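Local structure of endoglucanase (Thermotoga maritima, 1VHO) at residues S49-K54 with Y197-V202. The protein is probably a metal-dependent aminopeptidase of the M42 family that uses two divalent cations per subunit. Sequence-based numbering, arbitrary orientation.
Sequences SLIGYK and YVVFSV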
ATOM      1  N   SER A  49      -0.357  -4.262  13.065  1.00 23.59           N
ATOM      2  CA  SER A  49      -1.400  -4.151  12.024  1.00 24.36           C
ATOM      3  C   SER A  49      -2.635  -3.545  12.658  1.00 24.94           C
ATOM      4  O   SER A  49      -2.784  -3.595  13.909  1.00 28.09           O
ATOM      5  CB  SER A  49      -1.735  -5.476  11.378  1.00 20.46           C
ATOM      6  OG  SER A  49      -0.679  -6.032  10.606  1.00 21.75           O
ATOM      7  N   LEU A  50      -3.504  -2.915  11.885  1.00 22.08           N
ATOM      8  CA  LEU A  50      -4.693  -2.301  12.405  1.00 23.00           C
ATOM      9  C   LEU A  50      -5.945  -2.923  11.766  1.00 24.17           C
ATOM     10  O   LEU A  50      -5.966  -3.108  10.541  1.00 23.07           O
ATOM     11  CB  LEU A  50      -4.661  -0.783  12.141  1.00 21.61           C
ATOM     12  CG  LEU A  50      -5.897   0.012  12.543  1.00 21.13           C
ATOM     13  CD1 LEU A  50      -5.930   0.263  14.052  1.00 26.12           C
ATOM     14  CD2 LEU A  50      -5.946   1.361  11.819  1.00 22.67           C
ATOM     15  N   ILE A  51      -6.907  -3.325  12.573  1.00 23.20           N
ATOM     16  CA  ILE A  51      -8.164  -3.903  12.054  1.00 23.65           C
ATOM     17  C   ILE A  51      -9.328  -3.035  12.479  1.00 24.14           C
ATOM     18  O   ILE A  51      -9.535  -2.816  13.695  1.00 27.97           O
ATOM     19  CB  ILE A  51      -8.404  -5.367  12.481  1.00 22.66           C
ATOM     20  CG1 ILE A  51      -7.376  -6.295  11.854  1.00 22.24           C
ATOM     21  CG2 ILE A  51      -9.832  -5.807  12.020  1.00 21.76           C
ATOM     22  CD1 ILE A  51      -5.995  -6.325  12.499  1.00 27.80           C
ATOM     23  N   GLY A  52     -10.035  -2.422  11.529  1.00 23.49           N
ATOM     24  CA  GLY A  52     -11.192  -1.565  11.880  1.00 20.95           C
ATOM     25  C   GLY A  52     -12.420  -2.497  11.896  1.00 23.67           C
ATOM     26  O   GLY A  52     -12.535  -3.287  10.918  1.00 25.04           O
ATOM     27  N   TYR A  53     -13.293  -2.386  12.866  1.00 20.73           N
ATOM     28  CA  TYR A  53     -14.480  -3.264  12.897  1.00 23.69           C
ATOM     29  C   TYR A  53     -15.763  -2.457  12.851  1.00 22.94           C
ATOM     30  O   TYR A  53     -15.973  -1.530  13.647  1.00 22.44           O
ATOM     31  CB  TYR A  53     -14.450  -4.162  14.135  1.00 24.25           C
ATOM     32  CG  TYR A  53     -15.739  -4.915  14.389  1.00 29.59           C
ATOM     33  CD1 TYR A  53     -16.229  -5.791  13.434  1.00 30.44           C
ATOM     34  CD2 TYR A  53     -16.478  -4.745  15.551  1.00 34.01           C
ATOM     35  CE1 TYR A  53     -17.391  -6.501  13.630  1.00 33.53           C
ATOM     36  CE2 TYR A  53     -17.654  -5.462  15.770  1.00 35.76           C
ATOM     37  CZ  TYR A  53     -18.092  -6.337  14.803  1.00 36.70           C
ATOM     38  OH  TYR A  53     -19.258  -7.058  14.958  1.00 39.66           O
ATOM     39  N   LYS A  54     -16.578  -2.751  11.840  1.00 22.19           N
ATOM     40  CA  LYS A  54     -17.851  -2.026  11.676  1.00 23.16           C
ATOM     41  C   LYS A  54     -18.983  -3.063  11.677  1.00 25.33           C
ATOM     42  O   LYS A  54     -19.086  -3.930  10.793  1.00 23.31           O
ATOM     43  CB  LYS A  54     -17.837  -1.173  10.426  1.00 23.87           C
ATOM     44  CG  LYS A  54     -19.119  -0.454  10.076  1.00 24.42           C
ATOM     45  CD  LYS A  54     -19.561   0.534  11.137  1.00 27.22           C
ATOM     46  CE  LYS A  54     -21.007   0.984  10.866  1.00 27.46           C
ATOM     47  NZ  LYS A  54     -21.144   1.547   9.510  1.00 27.58           N
ATOM     48  N   TYR A 197     -14.772  -6.139   8.430  1.00 20.00           N
ATOM     49  CA  TYR A 197     -13.479  -6.067   9.073  1.00 20.68           C
ATOM     50  C   TYR A 197     -12.489  -5.525   8.024  1.00 19.81           C
ATOM     51  O   TYR A 197     -12.376  -6.116   6.955  1.00 19.88           O
ATOM     52  CB  TYR A 197     -12.978  -7.406   9.570  1.00 22.73           C
ATOM     53  CG  TYR A 197     -13.858  -7.997  10.664  1.00 26.45           C
ATOM     54  CD1 TYR A 197     -15.065  -8.611  10.313  1.00 25.34           C
ATOM     55  CD2 TYR A 197     -13.510  -7.883  12.003  1.00 26.82           C
ATOM     56  CE1 TYR A 197     -15.891  -9.131  11.280  1.00 28.49           C
ATOM     57  CE2 TYR A 197     -14.349  -8.414  12.979  1.00 28.16           C
ATOM     58  CZ  TYR A 197     -15.506  -9.053  12.616  1.00 30.41           C
ATOM     59  OH  TYR A 197     -16.352  -9.609  13.556  1.00 31.47           O
ATOM     60  N   VAL A 198     -11.876  -4.394   8.349  1.00 19.71           N
ATOM     61  CA  VAL A 198     -10.949  -3.751   7.386  1.00 18.78           C
ATOM     62  C   VAL A 198      -9.560  -3.883   7.943  1.00 20.07           C
ATOM     63  O   VAL A 198      -9.251  -3.322   9.012  1.00 20.54           O
ATOM     64  CB  VAL A 198     -11.422  -2.323   7.138  1.00 22.08           C
ATOM     65  CG1 VAL A 198     -10.538  -1.661   6.128  1.00 20.38           C
ATOM     66  CG2 VAL A 198     -12.874  -2.318   6.619  1.00 26.74           C
ATOM     67  N   VAL A 199      -8.671  -4.549   7.197  1.00 17.34           N
ATOM     68  CA  VAL A 199      -7.352  -4.864   7.723  1.00 18.78           C
ATOM     69  C   VAL A 199      -6.193  -4.184   6.989  1.00 18.24           C
ATOM     70  O   VAL A 199      -6.048  -4.306   5.777  1.00 18.71           O
ATOM     71  CB  VAL A 199      -7.172  -6.394   7.611  1.00 18.61           C
ATOM     72  CG1 VAL A 199      -5.822  -6.848   8.178  1.00 18.94           C
ATOM     73  CG2 VAL A 199      -8.340  -7.147   8.255  1.00 19.48           C
ATOM     74  N   PHE A 200      -5.427  -3.434   7.754  1.00 16.82           N
ATOM     75  CA  PHE A 200      -4.242  -2.714   7.294  1.00 17.60           C
ATOM     76  C   PHE A 200      -3.028  -3.460   7.861  1.00 18.31           C
ATOM     77  O   PHE A 200      -2.612  -3.278   9.019  1.00 19.25           O
ATOM     78  CB  PHE A 200      -4.296  -1.250   7.775  1.00 17.42           C
ATOM     79  CG  PHE A 200      -5.544  -0.503   7.364  1.00 15.34           C
ATOM     80  CD1 PHE A 200      -6.674  -0.522   8.180  1.00 17.77           C
ATOM     81  CD2 PHE A 200      -5.602   0.196   6.173  1.00 15.81           C
ATOM     82  CE1 PHE A 200      -7.826   0.175   7.810  1.00 18.45           C
ATOM     83  CE2 PHE A 200      -6.752   0.862   5.765  1.00 15.45           C
ATOM     84  CZ  PHE A 200      -7.876   0.857   6.612  1.00 17.91           C
ATOM     85  N   SER A 201      -2.437  -4.322   7.067  1.00 19.34           N
ATOM     86  CA  SER A 201      -1.353  -5.192   7.434  1.00 20.63           C
ATOM     87  C   SER A 201       0.054  -4.643   7.296  1.00 22.59           C
ATOM     88  O   SER A 201       0.434  -4.155   6.232  1.00 21.39           O
ATOM     89  CB  SER A 201      -1.416  -6.457   6.517  1.00 23.67           C
ATOM     90  OG  SER A 201      -0.609  -7.488   7.052  1.00 30.62           O
ATOM     91  N   VAL A 202       0.836  -4.873   8.369  1.00 21.59           N
ATOM     92  CA  VAL A 202       2.243  -4.440   8.305  1.00 22.58           C
ATOM     93  C   VAL A 202       3.093  -5.573   7.770  1.00 24.78           C
ATOM     94  O   VAL A 202       2.662  -6.727   7.635  1.00 25.45           O
ATOM     95  CB  VAL A 202       2.751  -3.964   9.674  1.00 20.28           C
ATOM     96  CG1 VAL A 202       1.939  -2.772  10.143  1.00 22.30           C
ATOM     97  CG2 VAL A 202       2.650  -5.127  10.686  1.00 20.94           C
TER
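Tyr197 stacks on Tyr53 where strand 195-201 runs antiparallel to 50-54, which lies between it and 41-44 in the mixed eight-stranded sheet. The stack is offset, ring centroids 4.7 Å apart and planes at 30°. Tyr53 CD1 lies over one face of the Tyr197 ring, toward its rim, and Ile51 CG2 meets the edge. Tyr197 has CG anti to the carbonyl carbon (chi1 -64°) and Tyr53 anti to the backbone N, and these differing torsions bring the rings together; Tyr197 OH is hydrogen-bonded to Lys61. With an alanine in its place, the Tyr53 ring would probably lose its stacking partner and Lys61 the hydroxyl it bonds. Val198 and Gly52 form a hydrogen-bonded pair, Val198 N to Gly52 O 2.9 Å and Gly52 N to Val198 O 2.8 Å. Back on the tyrosine face, Val199 CG2 packs 3.8 Å from Ile51 CG1. Phe200 and Leu50 form the next hydrogen-bonded pair; Leu50 O receives Phe200 N nearly straight (174°) and also sits at the phenyl edge. Their side chains lie side by side against helix 25-35, Phe200 also touching helix 171-187. Beyond Ser201, Val202 N donates to Ser49 OG (2.9 Å), a hydroxyl that also hydrogen-bonds Glu205, a predicted zinc ligand, consistent with a second-shell role in positioning that carboxylate.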